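Local coordinates for protein Abbfa_003403 (Acinetobacter baumannii, PDB 4ZXH) that probably assembles a peptide product as a four-domain nonribosomal peptide synthetase, with condensation, adenylation, carrier and thioesterase domains in one chain, at residues A479-F484 against F647-N652; V770-A775 against A790-Y795; V972-R975 against E979-L982; L982-E987 against I1056-G1061; G1275-W1280 against L1288-L1293. All blocks are in the same frame, centred on the assembly; numbering follows the deposited sequence.

Contact 1 of 5, residues A479-F484 against F647-N652; sequences AQHDLF and FLLSMN
H481 and L483, where the chain enters helix 483-494, pack on L648 and L649 of helix 641-655, in the adenylation part of the synthetase. The contact is apolar and small. L649 places its CD1 methyl over one face of the H481 imidazole, displaced toward the rim. CD1 of L649 comes to 3.7 Å from CG of H481. The same methyl stands 4.0 Å from the ring centroid and 22° off the ring normal, which makes this a CH-pi contact. The CB of H481 points toward helix 641-655, and chi1 of -82°, with CG beside the backbone N, presents a ring face to that methyl. The side chains of H481 and L649 cross at about a right angle. ND1 of H481 is hydrogen-bonded to the carbonyl oxygen of D477.

The junction is a capped helix start. D482 occupies the N-cap position of helix 483-494, and its OD1 takes the backbone NH of A485. L483 follows as the first helical residue. Its CB does not head for the other helix, but both of its methyls reach it. CD2 of L483 lies 4.1 Å from CD1 of L648, and CD1 of L483 lies 4.2 Å from that same methyl. One methyl of L648 thus meets the forked end of L483. The CA atoms of L483 and L648 are still 8.9 Å apart, so only side chains span the gap. I645 of helix 641-655 touches both H481 and L483, while W552 of helix 543-553 packs on L483 and L676 of helix 674-679 on L648.

Contact 2 of 5, residues V770-A775 against A790-Y795; sequences VWSSAA and ANTQLY
S772 and T792 make the nearest backbone approach, with their CA atoms 6.8 Å apart, and no hydrogen bond joins the two segments. The segments meet through methyl groups of T792 and L794, which pack on the backbone and CB atoms of the two serines. T792 sets OG1 anti to its carbonyl carbon (chi1 -54°), which leaves CG2 as the branch that touches S772. CG2 of T792 lies 3.7 Å from the carbonyl oxygen O of S772 and 4.1 Å from CB of S772. The hydroxyl of T792 turns back along its own segment and gives a weak bond from OG1 to O of A790, at 3.4 Å.

S772 and S773 form a classic beta bulge, both facing Y763 of the neighbouring strand 756-763. The bulge sits where the chain enters strand 773-777 of the large mixed sheet. Strand 792-797 belongs to a different, antiparallel sheet, so the contact joins two sheets of the adenylation domain. Farther along, CD1 of L794 meets CB of S773 at 4.1 Å. The serine hydroxyls have partners elsewhere: OG of S772 pairs with OG1 of T768, and OG of S773 with the carbonyl oxygen of L785. I814 of strand 809-816 touches S772, T792 and L794.

Contact 3 of 5, residues V972-R975 against E979-L982; sequences VAPR and EIEL
P974 and E979 bring their CA atoms to 4.9 Å of each other, where an irregular segment leads into helix 977-990 and the first turns of that helix lie beside it. R975 and E979 form the polar core of the contact. E979 accepts three hydrogen bonds from R975 through its two carboxylate oxygens. OE1 of E979 takes the backbone N of R975 at 2.7 Å, on the anti side and tilted from the carboxylate plane. OE1 of E979 also takes NE of R975 at 3.1 Å, with its syn lone pair and a nearly straight N-H (174°). OE2 of E979 receives NH2 of R975 at 2.7 Å, again on its syn side. The guanidinium thus grips the carboxylate side-on as a salt bridge, with the two planes 18° apart. The bend of the R975 chain at chi3 (-64°) helps bring NE and NH2 round to it. These bonds fix the rotation of both buried groups.

P974 packs beside this bridge. Its CB lies 3.7 Å from CB of E979 and 4.1 Å from CG1 of I980. D976, just ahead of the helix, accepts the backbone N of E979 through OD1. V1037 of helix 1037-1046 packs on E979. P974 and I980 rest on M1081 of helix 1081-1086, while NH1 of R975 bonds N1225 and O of P974 bonds Y1194, so the entry to this carrier-domain helix also lies against the thioesterase domain.

Contact 4 of 5, residues L982-E987 against I1056-G1061; sequences LCTTFE and IELRRG
T984 carries its OG1 anti to the carbonyl carbon (chi1 -66°), which swings CG2 anti to the backbone N, and both branches then face the segment 1056-1061. L1058 likewise holds CG anti to its carbonyl carbon (chi1 -65°), and its CD2 methyl turns in to meet T984. CD2 of L1058 lies 3.4 Å from OG1 and 3.9 Å from CG2 of T984. The two side chains cross at about a right angle. CG2 of T984 also packs against the carbonyl oxygen O of E1057, at 3.7 Å. I1056 adds its CD1 methyl, 4.4 Å from CG2 of T984. T984 thus touches three consecutive residues. The CA atoms of T984 and L1058 are 6.2 Å apart.

T984 lies on helix 977-990, the first helix of the phosphopantetheine-binding carrier domain. Strand 1055-1057 is an outermost strand of the thioesterase sheet, paired antiparallel with strand 1093-1096. L1058 and R1059 form a classic beta bulge, both facing L1093, and the chain turns a corner at L1058. No hydrogen bond joins the two segments themselves. OG1 of T984 has a weak bond back to the carbonyl oxygen of I980, one turn earlier on its helix. Polar links flank the packing: the carbonyl oxygen of L1058 accepts NE2 of Q988, and OE2 of E987 forms a salt bridge with R1085 of helix 1081-1086. M1081 of that same helix also touches T984.

Contact 5 of 5, residues G1275-W1280 against L1288-L1293; sequences GESLGW and LTQVDL
Q1290 reaches from strand 1288-1293 to the loop 1275-1280 with its amide. NE2 of Q1290 donates to the carbonyl oxygen O of E1276 at 3.1 Å, with an N-H...O angle of 144°. The donor is tilted from the carbonyl plane. The other end of the amide takes a weak bond, from OG of S1277 to OE1 of Q1290 at 3.4 Å. At the start of the strand, CD1 of L1288 packs on CB of W1280 at 4.0 Å, and the indole itself leads away from the strand.

Behind these contacts, D1292 positions the amide. Its OD1 uses the syn lone pair to accept NE2 of Q1290 at 2.8 Å, nearly in the amide plane. NE2 therefore serves two acceptors, one on the loop and one on its own strand, and this fixes the amide's rotation. Extension of the Q1290 chain, with CG anti to the backbone N (chi1 -172°), carries the amide across to the loop. K1266 NZ also bonds O of E1276. Two overlapping turns shape the loop: type I from G1275 to L1278 and type I' from S1277 to W1280. W1280 is held through NE1 by the carbonyl oxygen of T1165 and meets Y1144 edge-to-face.

The loop lies in the connection from strand 1262-1267 to its parallel neighbour, the edge strand 1288-1293. Such a mainly parallel sheet is that of the alpha/beta-hydrolase fold, the thioesterase domain's family; a probable Cys-His-Asp triad lies near Q1290.

From the N terminus, contact 1 comes first and closes a long loop of 162 residues within the adenylation region. Contact 2 follows in series and closes a short one. The two touch: OG of S650 probably bonds N of A790, and F647 packs on V770. Contact 3 opens far away, its centre about 60 Å from that of contact 2 and on the other side of the chain's centre. It closes a tight loop at the start of helix 977-990. Contact 4 begins where contact 3 ends, shares L982, and closes over the carrier domain onto the thioesterase sheet. Contact 5 comes last, a local closure at another strand of that sheet. None nests in or crosses another.

Contact 1 of 5, residues A479-F484 against F647-N652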
# COMPACT_ATOMS: atom_id res chain seq x y z
N ALA A 479 9.05 -16.88 43.58
CA ALA A 479 10.18 -16.01 43.90
C ALA A 479 10.78 -16.31 45.28
O ALA A 479 11.80 -15.73 45.65
CB ALA A 479 9.77 -14.56 43.82
N GLN A 480 10.17 -17.22 46.03
CA GLN A 480 10.65 -17.54 47.37
C GLN A 480 11.38 -18.88 47.39
O GLN A 480 11.92 -19.29 48.42
CB GLN A 480 9.50 -17.56 48.37
CG GLN A 480 8.73 -16.28 48.43
CD GLN A 480 7.73 -16.29 49.56
OE1 GLN A 480 7.17 -17.33 49.90
NE2 GLN A 480 7.51 -15.13 50.16
N HIS A 481 11.39 -19.54 46.24
CA HIS A 481 12.10 -20.81 46.08
C HIS A 481 13.61 -20.65 46.06
O HIS A 481 14.15 -19.55 45.94
CB HIS A 481 11.65 -21.50 44.81
CG HIS A 481 10.39 -22.28 44.96
ND1 HIS A 481 9.20 -21.69 45.34
CD2 HIS A 481 10.11 -23.58 44.73
CE1 HIS A 481 8.25 -22.61 45.37
NE2 HIS A 481 8.78 -23.77 45.01
N ASP A 482 14.28 -21.80 46.14
CA ASP A 482 15.72 -21.89 46.31
C ASP A 482 16.36 -22.60 45.12
O ASP A 482 16.39 -23.83 45.06
CB ASP A 482 16.04 -22.63 47.61
CG ASP A 482 17.51 -22.69 47.90
OD1 ASP A 482 18.31 -22.43 46.97
OD2 ASP A 482 17.87 -23.00 49.07
N LEU A 483 16.88 -21.82 44.18
CA LEU A 483 17.49 -22.36 42.99
C LEU A 483 18.64 -23.31 43.30
O LEU A 483 18.75 -24.37 42.69
CB LEU A 483 17.98 -21.23 42.09
CG LEU A 483 18.73 -21.64 40.83
CD1 LEU A 483 17.91 -22.62 40.01
CD2 LEU A 483 19.04 -20.41 40.01
N PHE A 484 19.49 -22.94 44.26
CA PHE A 484 20.69 -23.73 44.57
C PHE A 484 20.32 -25.12 45.07
O PHE A 484 20.90 -26.12 44.65
CB PHE A 484 21.54 -23.02 45.62
CG PHE A 484 22.95 -23.53 45.73
CD1 PHE A 484 23.60 -24.04 44.61
CD2 PHE A 484 23.63 -23.49 46.93
CE1 PHE A 484 24.91 -24.49 44.70
CE2 PHE A 484 24.94 -23.94 47.03
CZ PHE A 484 25.58 -24.44 45.91
N PHE A 647 11.45 -16.64 37.20
CA PHE A 647 11.50 -16.82 35.76
C PHE A 647 11.65 -18.29 35.36
O PHE A 647 10.86 -18.81 34.58
CB PHE A 647 12.66 -16.01 35.18
CG PHE A 647 13.05 -16.43 33.79
CD1 PHE A 647 12.24 -16.13 32.70
CD2 PHE A 647 14.25 -17.10 33.56
CE1 PHE A 647 12.61 -16.51 31.43
CE2 PHE A 647 14.62 -17.48 32.29
CZ PHE A 647 13.79 -17.19 31.23
N LEU A 648 12.66 -18.94 35.91
CA LEU A 648 12.99 -20.32 35.58
C LEU A 648 11.83 -21.26 35.83
O LEU A 648 11.49 -22.08 34.97
CB LEU A 648 14.22 -20.78 36.36
CG LEU A 648 15.50 -20.15 35.80
CD1 LEU A 648 16.69 -20.39 36.69
CD2 LEU A 648 15.74 -20.70 34.40
N LEU A 649 11.21 -21.14 37.01
CA LEU A 649 10.06 -21.99 37.34
C LEU A 649 8.88 -21.74 36.41
O LEU A 649 8.19 -22.67 36.00
CB LEU A 649 9.63 -21.78 38.79
CG LEU A 649 10.57 -22.32 39.88
CD1 LEU A 649 9.97 -22.08 41.24
CD2 LEU A 649 10.84 -23.80 39.65
N SER A 650 8.66 -20.47 36.09
CA SER A 650 7.58 -20.07 35.20
C SER A 650 7.81 -20.70 33.83
O SER A 650 6.88 -21.19 33.18
CB SER A 650 7.51 -18.55 35.08
OG SER A 650 6.22 -18.09 34.74
N MET A 651 9.06 -20.69 33.40
CA MET A 651 9.41 -21.22 32.10
C MET A 651 9.21 -22.73 32.09
O MET A 651 8.78 -23.30 31.09
CB MET A 651 10.84 -20.84 31.74
CG MET A 651 10.92 -19.48 31.05
SD MET A 651 9.97 -19.40 29.49
CE MET A 651 9.12 -17.89 29.78
N ASN A 652 9.50 -23.37 33.23
CA ASN A 652 9.33 -24.81 33.29
C ASN A 652 7.89 -25.26 33.11
O ASN A 652 7.68 -26.36 32.61
CB ASN A 652 9.86 -25.37 34.60
CG ASN A 652 9.77 -26.88 34.63
OD1 ASN A 652 10.46 -27.56 33.86
ND2 ASN A 652 8.91 -27.42 35.50

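Contact 2 of 5, residues V770-A775 against A790-Y795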
# COMPACT_ATOMS: atom_id res chain seq x y z
N VAL A 770 15.10 -11.64 31.74
CA VAL A 770 15.07 -12.51 30.56
C VAL A 770 13.78 -12.38 29.74
O VAL A 770 13.73 -11.60 28.79
CB VAL A 770 15.27 -13.99 30.93
CG1 VAL A 770 15.53 -14.79 29.67
CG2 VAL A 770 16.45 -14.16 31.90
N TRP A 771 12.76 -13.15 30.07
CA TRP A 771 11.48 -13.01 29.38
C TRP A 771 10.39 -12.63 30.39
O TRP A 771 10.49 -12.95 31.57
CB TRP A 771 11.09 -14.30 28.66
CG TRP A 771 12.14 -14.90 27.71
CD1 TRP A 771 12.65 -16.17 27.76
CD2 TRP A 771 12.74 -14.27 26.56
NE1 TRP A 771 13.55 -16.36 26.72
CE2 TRP A 771 13.63 -15.22 25.98
CE3 TRP A 771 12.64 -13.00 25.97
CZ2 TRP A 771 14.40 -14.93 24.84
CZ3 TRP A 771 13.41 -12.72 24.84
CH2 TRP A 771 14.28 -13.68 24.29
N SER A 772 9.36 -11.94 29.91
CA SER A 772 8.23 -11.55 30.75
C SER A 772 6.88 -11.99 30.17
O SER A 772 5.89 -12.09 30.91
CB SER A 772 8.22 -10.04 30.98
OG SER A 772 9.07 -9.67 32.05
N SER A 773 6.82 -12.25 28.87
CA SER A 773 5.64 -12.85 28.28
C SER A 773 6.04 -13.92 27.27
O SER A 773 7.20 -13.96 26.83
CB SER A 773 4.73 -11.81 27.62
OG SER A 773 5.34 -11.24 26.49
N ALA A 774 5.08 -14.76 26.90
CA ALA A 774 5.35 -15.93 26.08
C ALA A 774 4.10 -16.41 25.35
O ALA A 774 3.06 -16.64 25.97
CB ALA A 774 5.92 -17.03 26.94
N ALA A 775 4.22 -16.58 24.04
CA ALA A 775 3.14 -16.98 23.17
C ALA A 775 3.40 -18.35 22.51
O ALA A 775 4.40 -18.52 21.81
CB ALA A 775 2.93 -15.91 22.09
N ALA A 790 4.65 -15.84 35.44
CA ALA A 790 4.10 -15.86 36.80
C ALA A 790 4.51 -14.61 37.57
O ALA A 790 5.68 -14.21 37.54
CB ALA A 790 4.55 -17.09 37.53
N ASN A 791 3.54 -14.00 38.23
CA ASN A 791 3.75 -12.80 39.03
C ASN A 791 4.29 -11.65 38.19
O ASN A 791 5.13 -10.86 38.62
CB ASN A 791 4.69 -13.12 40.19
CG ASN A 791 4.30 -14.40 40.88
OD1 ASN A 791 3.30 -14.45 41.60
ND2 ASN A 791 5.08 -15.45 40.66
N THR A 792 3.78 -11.57 36.97
CA THR A 792 4.11 -10.51 36.04
C THR A 792 2.80 -9.83 35.63
O THR A 792 1.78 -10.50 35.43
CB THR A 792 4.85 -11.06 34.80
OG1 THR A 792 6.01 -11.83 35.20
CG2 THR A 792 5.29 -9.92 33.89
N GLN A 793 2.81 -8.51 35.54
CA GLN A 793 1.62 -7.83 35.04
C GLN A 793 2.01 -6.92 33.89
O GLN A 793 3.04 -6.25 33.93
CB GLN A 793 0.91 -7.05 36.14
CG GLN A 793 0.58 -7.89 37.37
CD GLN A 793 1.71 -7.89 38.39
OE1 GLN A 793 2.22 -6.83 38.76
NE2 GLN A 793 2.13 -9.08 38.82
N LEU A 794 1.17 -6.92 32.86
CA LEU A 794 1.40 -6.08 31.70
C LEU A 794 0.36 -4.97 31.67
O LEU A 794 -0.82 -5.23 31.88
CB LEU A 794 1.36 -6.90 30.42
CG LEU A 794 2.25 -8.15 30.45
CD1 LEU A 794 2.26 -8.82 29.09
CD2 LEU A 794 3.64 -7.79 30.88
N TYR A 795 0.81 -3.74 31.44
CA TYR A 795 -0.06 -2.58 31.38
C TYR A 795 0.27 -1.76 30.13
O TYR A 795 1.44 -1.62 29.78
CB TYR A 795 0.10 -1.70 32.63
CG TYR A 795 -0.08 -2.40 33.97
CD1 TYR A 795 -1.34 -2.64 34.51
CD2 TYR A 795 1.02 -2.79 34.71
CE1 TYR A 795 -1.50 -3.28 35.75
CE2 TYR A 795 0.88 -3.42 35.95
CZ TYR A 795 -0.38 -3.67 36.46
OH TYR A 795 -0.49 -4.30 37.68

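Contact 3 of 5, residues V972-R975 against E979-L982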
# COMPACT_ATOMS: atom_id res chain seq x y z
N VAL A 972 13.41 10.31 -19.99
CA VAL A 972 13.80 9.28 -20.94
C VAL A 972 12.81 9.27 -22.09
O VAL A 972 11.61 9.15 -21.86
CB VAL A 972 13.85 7.92 -20.27
CG1 VAL A 972 13.96 6.80 -21.32
CG2 VAL A 972 15.00 7.89 -19.29
N ALA A 973 13.32 9.42 -23.30
CA ALA A 973 12.49 9.46 -24.51
C ALA A 973 11.91 8.08 -24.80
O ALA A 973 12.53 7.09 -24.45
CB ALA A 973 13.30 9.97 -25.68
N PRO A 974 10.72 8.01 -25.42
CA PRO A 974 10.08 6.74 -25.80
C PRO A 974 10.96 5.92 -26.72
O PRO A 974 11.71 6.51 -27.48
CB PRO A 974 8.81 7.20 -26.52
CG PRO A 974 9.11 8.59 -26.96
CD PRO A 974 9.92 9.16 -25.84
N ARG A 975 10.90 4.60 -26.67
CA ARG A 975 11.92 3.79 -27.35
C ARG A 975 11.40 2.90 -28.49
O ARG A 975 12.18 2.44 -29.33
CB ARG A 975 12.66 2.93 -26.31
CG ARG A 975 13.36 3.77 -25.20
CD ARG A 975 13.66 2.97 -23.93
NE ARG A 975 12.43 2.52 -23.27
CZ ARG A 975 12.41 1.70 -22.23
NH1 ARG A 975 13.55 1.25 -21.72
NH2 ARG A 975 11.24 1.34 -21.68
N GLU A 979 5.64 3.04 -27.04
CA GLU A 979 5.91 4.16 -26.15
C GLU A 979 5.75 5.50 -26.90
O GLU A 979 5.34 6.49 -26.29
CB GLU A 979 7.30 4.03 -25.52
CG GLU A 979 7.45 2.76 -24.67
CD GLU A 979 8.84 2.60 -24.10
OE1 GLU A 979 9.76 3.36 -24.50
OE2 GLU A 979 9.02 1.71 -23.24
N ILE A 980 6.03 5.53 -28.21
CA ILE A 980 5.78 6.75 -28.99
C ILE A 980 4.29 7.13 -28.98
O ILE A 980 3.95 8.29 -28.73
CB ILE A 980 6.28 6.60 -30.44
CG1 ILE A 980 7.81 6.54 -30.44
CG2 ILE A 980 5.81 7.76 -31.29
CD1 ILE A 980 8.44 6.34 -31.81
N GLU A 981 3.41 6.15 -29.19
CA GLU A 981 1.97 6.41 -29.18
C GLU A 981 1.45 6.84 -27.80
O GLU A 981 0.59 7.71 -27.70
CB GLU A 981 1.20 5.18 -29.66
CG GLU A 981 -0.30 5.37 -29.65
CD GLU A 981 -0.90 5.66 -31.03
OE1 GLU A 981 -0.43 5.06 -32.02
OE2 GLU A 981 -1.83 6.49 -31.11
N LEU A 982 1.95 6.24 -26.73
CA LEU A 982 1.51 6.64 -25.39
C LEU A 982 2.03 8.03 -25.03
O LEU A 982 1.31 8.81 -24.41
CB LEU A 982 1.96 5.62 -24.34
CG LEU A 982 1.36 4.22 -24.50
CD1 LEU A 982 2.04 3.20 -23.57
CD2 LEU A 982 -0.15 4.28 -24.29

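Contact 4 of 5, residues L982-E987 against I1056-G1061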
# COMPACT_ATOMS: atom_id res chain seq x y z
N LEU A 982 1.95 6.24 -26.73
CA LEU A 982 1.51 6.64 -25.39
C LEU A 982 2.03 8.03 -25.03
O LEU A 982 1.31 8.81 -24.41
CB LEU A 982 1.96 5.62 -24.34
CG LEU A 982 1.36 4.22 -24.50
CD1 LEU A 982 2.04 3.20 -23.57
CD2 LEU A 982 -0.15 4.28 -24.29
N CYS A 983 3.27 8.35 -25.40
CA CYS A 983 3.80 9.67 -25.07
C CYS A 983 3.00 10.74 -25.76
O CYS A 983 2.51 11.66 -25.10
CB CYS A 983 5.27 9.80 -25.45
SG CYS A 983 6.39 9.09 -24.26
N THR A 984 2.85 10.63 -27.07
CA THR A 984 2.00 11.56 -27.80
C THR A 984 0.60 11.66 -27.19
O THR A 984 0.02 12.74 -27.11
CB THR A 984 1.90 11.15 -29.25
OG1 THR A 984 3.19 11.30 -29.84
CG2 THR A 984 0.98 12.06 -29.97
N THR A 985 0.05 10.55 -26.72
CA THR A 985 -1.29 10.60 -26.15
C THR A 985 -1.27 11.31 -24.79
O THR A 985 -2.10 12.19 -24.55
CB THR A 985 -1.91 9.22 -26.03
OG1 THR A 985 -2.04 8.65 -27.34
CG2 THR A 985 -3.27 9.36 -25.51
N PHE A 986 -0.33 10.96 -23.93
CA PHE A 986 -0.16 11.72 -22.68
C PHE A 986 0.00 13.21 -22.93
O PHE A 986 -0.66 14.01 -22.25
CB PHE A 986 1.04 11.23 -21.89
CG PHE A 986 0.76 10.04 -21.03
CD1 PHE A 986 -0.08 9.02 -21.49
CD2 PHE A 986 1.38 9.92 -19.79
CE1 PHE A 986 -0.32 7.89 -20.70
CE2 PHE A 986 1.15 8.80 -18.99
CZ PHE A 986 0.31 7.78 -19.45
N GLU A 987 0.86 13.59 -23.88
CA GLU A 987 1.18 15.00 -24.15
C GLU A 987 -0.07 15.76 -24.53
O GLU A 987 -0.39 16.85 -24.00
CB GLU A 987 2.20 15.15 -25.28
CG GLU A 987 3.65 14.90 -24.86
CD GLU A 987 4.63 14.89 -26.04
OE1 GLU A 987 4.24 15.14 -27.21
OE2 GLU A 987 5.83 14.61 -25.78
N ILE A 1056 -0.08 7.93 -36.86
CA ILE A 1056 -0.08 8.49 -35.51
C ILE A 1056 -0.41 9.97 -35.64
O ILE A 1056 0.22 10.69 -36.43
CB ILE A 1056 1.30 8.26 -34.79
CG1 ILE A 1056 1.36 8.94 -33.43
CG2 ILE A 1056 2.42 8.76 -35.63
CD1 ILE A 1056 0.17 8.64 -32.57
N GLU A 1057 -1.43 10.44 -34.93
CA GLU A 1057 -1.75 11.86 -35.01
C GLU A 1057 -1.01 12.62 -33.91
O GLU A 1057 -1.38 12.52 -32.74
CB GLU A 1057 -3.26 12.10 -34.94
CG GLU A 1057 -3.68 13.57 -35.14
CD GLU A 1057 -5.15 13.74 -35.57
OE1 GLU A 1057 -5.60 13.06 -36.52
OE2 GLU A 1057 -5.86 14.53 -34.91
N LEU A 1058 0.04 13.36 -34.28
CA LEU A 1058 0.86 14.11 -33.33
C LEU A 1058 0.18 15.38 -32.84
O LEU A 1058 0.47 15.87 -31.77
CB LEU A 1058 2.21 14.46 -33.97
CG LEU A 1058 3.06 13.23 -34.28
CD1 LEU A 1058 4.34 13.58 -35.02
CD2 LEU A 1058 3.39 12.53 -33.01
N ARG A 1059 -0.72 15.94 -33.65
CA ARG A 1059 -1.43 17.14 -33.24
C ARG A 1059 -2.76 17.27 -33.99
O ARG A 1059 -2.79 17.19 -35.20
CB ARG A 1059 -0.56 18.38 -33.45
CG ARG A 1059 -1.24 19.69 -33.12
CD ARG A 1059 -1.72 19.73 -31.68
NE ARG A 1059 -2.49 20.94 -31.40
CZ ARG A 1059 -3.14 21.17 -30.26
NH1 ARG A 1059 -3.11 20.29 -29.27
NH2 ARG A 1059 -3.82 22.30 -30.11
N ARG A 1060 -3.87 17.43 -33.26
CA ARG A 1060 -5.14 17.83 -33.87
C ARG A 1060 -5.24 19.34 -33.83
O ARG A 1060 -5.33 19.95 -32.75
CB ARG A 1060 -6.34 17.20 -33.16
CG ARG A 1060 -7.71 17.61 -33.72
CD ARG A 1060 -8.83 16.75 -33.12
NE ARG A 1060 -8.58 15.32 -33.32
CZ ARG A 1060 -9.05 14.59 -34.34
NH1 ARG A 1060 -9.83 15.13 -35.26
NH2 ARG A 1060 -8.75 13.29 -34.41
N GLY A 1061 -5.21 19.96 -35.00
CA GLY A 1061 -5.30 21.41 -35.10
C GLY A 1061 -6.68 21.83 -35.55
O GLY A 1061 -7.61 21.02 -35.55

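Contact 5 of 5, residues G1275-W1280 against L1288-L1293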
# COMPACT_ATOMS: atom_id res chain seq x y z
N GLY A 1275 26.77 17.57 -52.09
CA GLY A 1275 26.53 18.70 -52.97
C GLY A 1275 25.77 19.84 -52.29
O GLY A 1275 25.19 19.64 -51.21
N GLU A 1276 25.76 21.01 -52.93
CA GLU A 1276 25.08 22.19 -52.38
C GLU A 1276 23.63 21.92 -52.03
O GLU A 1276 23.12 22.43 -51.04
CB GLU A 1276 25.14 23.37 -53.35
CG GLU A 1276 26.51 24.01 -53.52
CD GLU A 1276 27.10 24.53 -52.21
OE1 GLU A 1276 26.33 24.89 -51.29
OE2 GLU A 1276 28.35 24.59 -52.12
N SER A 1277 22.96 21.11 -52.85
CA SER A 1277 21.53 20.91 -52.72
C SER A 1277 21.17 19.47 -52.40
O SER A 1277 20.06 19.03 -52.70
CB SER A 1277 20.83 21.31 -54.01
OG SER A 1277 21.23 22.62 -54.37
N LEU A 1278 22.13 18.73 -51.83
CA LEU A 1278 21.99 17.29 -51.64
C LEU A 1278 21.62 16.56 -52.94
O LEU A 1278 21.10 15.44 -52.91
CB LEU A 1278 20.95 17.00 -50.55
CG LEU A 1278 21.15 17.81 -49.27
CD1 LEU A 1278 20.15 17.41 -48.20
CD2 LEU A 1278 22.56 17.65 -48.77
N GLY A 1279 21.90 17.18 -54.09
CA GLY A 1279 21.64 16.55 -55.36
C GLY A 1279 20.30 16.91 -56.00
O GLY A 1279 20.03 16.50 -57.12
N TRP A 1280 19.47 17.70 -55.32
CA TRP A 1280 18.13 17.98 -55.84
C TRP A 1280 18.13 18.85 -57.08
O TRP A 1280 17.15 18.88 -57.83
CB TRP A 1280 17.23 18.61 -54.77
CG TRP A 1280 16.71 17.59 -53.82
CD1 TRP A 1280 17.22 17.28 -52.60
CD2 TRP A 1280 15.60 16.70 -54.04
NE1 TRP A 1280 16.48 16.28 -52.02
CE2 TRP A 1280 15.49 15.90 -52.89
CE3 TRP A 1280 14.69 16.53 -55.08
CZ2 TRP A 1280 14.50 14.91 -52.76
CZ3 TRP A 1280 13.70 15.54 -54.95
CH2 TRP A 1280 13.61 14.75 -53.79
N LEU A 1288 12.24 25.01 -56.20
CA LEU A 1288 12.84 24.55 -54.95
C LEU A 1288 13.48 25.67 -54.12
O LEU A 1288 14.43 26.31 -54.55
CB LEU A 1288 13.88 23.47 -55.24
CG LEU A 1288 14.55 22.92 -53.99
CD1 LEU A 1288 14.52 21.42 -54.02
CD2 LEU A 1288 15.98 23.41 -53.90
N THR A 1289 12.97 25.86 -52.91
CA THR A 1289 13.51 26.85 -51.98
C THR A 1289 14.41 26.17 -50.95
O THR A 1289 13.99 25.20 -50.30
CB THR A 1289 12.37 27.59 -51.26
OG1 THR A 1289 11.48 28.16 -52.23
CG2 THR A 1289 12.91 28.69 -50.35
N GLN A 1290 15.65 26.66 -50.80
CA GLN A 1290 16.58 26.05 -49.83
C GLN A 1290 16.97 26.97 -48.65
O GLN A 1290 17.18 28.17 -48.82
CB GLN A 1290 17.84 25.59 -50.55
CG GLN A 1290 18.76 24.79 -49.67
CD GLN A 1290 20.05 24.38 -50.36
OE1 GLN A 1290 20.07 24.14 -51.57
NE2 GLN A 1290 21.14 24.32 -49.59
N VAL A 1291 17.05 26.39 -47.46
CA VAL A 1291 17.34 27.15 -46.24
C VAL A 1291 18.37 26.37 -45.44
O VAL A 1291 18.13 25.21 -45.08
CB VAL A 1291 16.05 27.39 -45.37
CG1 VAL A 1291 16.38 28.01 -44.04
CG2 VAL A 1291 15.05 28.27 -46.09
N ASP A 1292 19.51 26.98 -45.16
CA ASP A 1292 20.59 26.31 -44.44
C ASP A 1292 20.53 26.62 -42.94
O ASP A 1292 20.67 27.78 -42.52
CB ASP A 1292 21.96 26.70 -45.03
CG ASP A 1292 22.12 26.26 -46.49
OD1 ASP A 1292 21.31 25.44 -46.98
OD2 ASP A 1292 23.08 26.73 -47.16
N LEU A 1293 20.36 25.58 -42.13
CA LEU A 1293 20.13 25.72 -40.70
C LEU A 1293 21.16 24.94 -39.89
O LEU A 1293 21.60 23.89 -40.31
CB LEU A 1293 18.72 25.22 -40.35
CG LEU A 1293 17.56 26.05 -40.87
CD1 LEU A 1293 16.28 25.59 -40.23
CD2 LEU A 1293 17.83 27.49 -40.52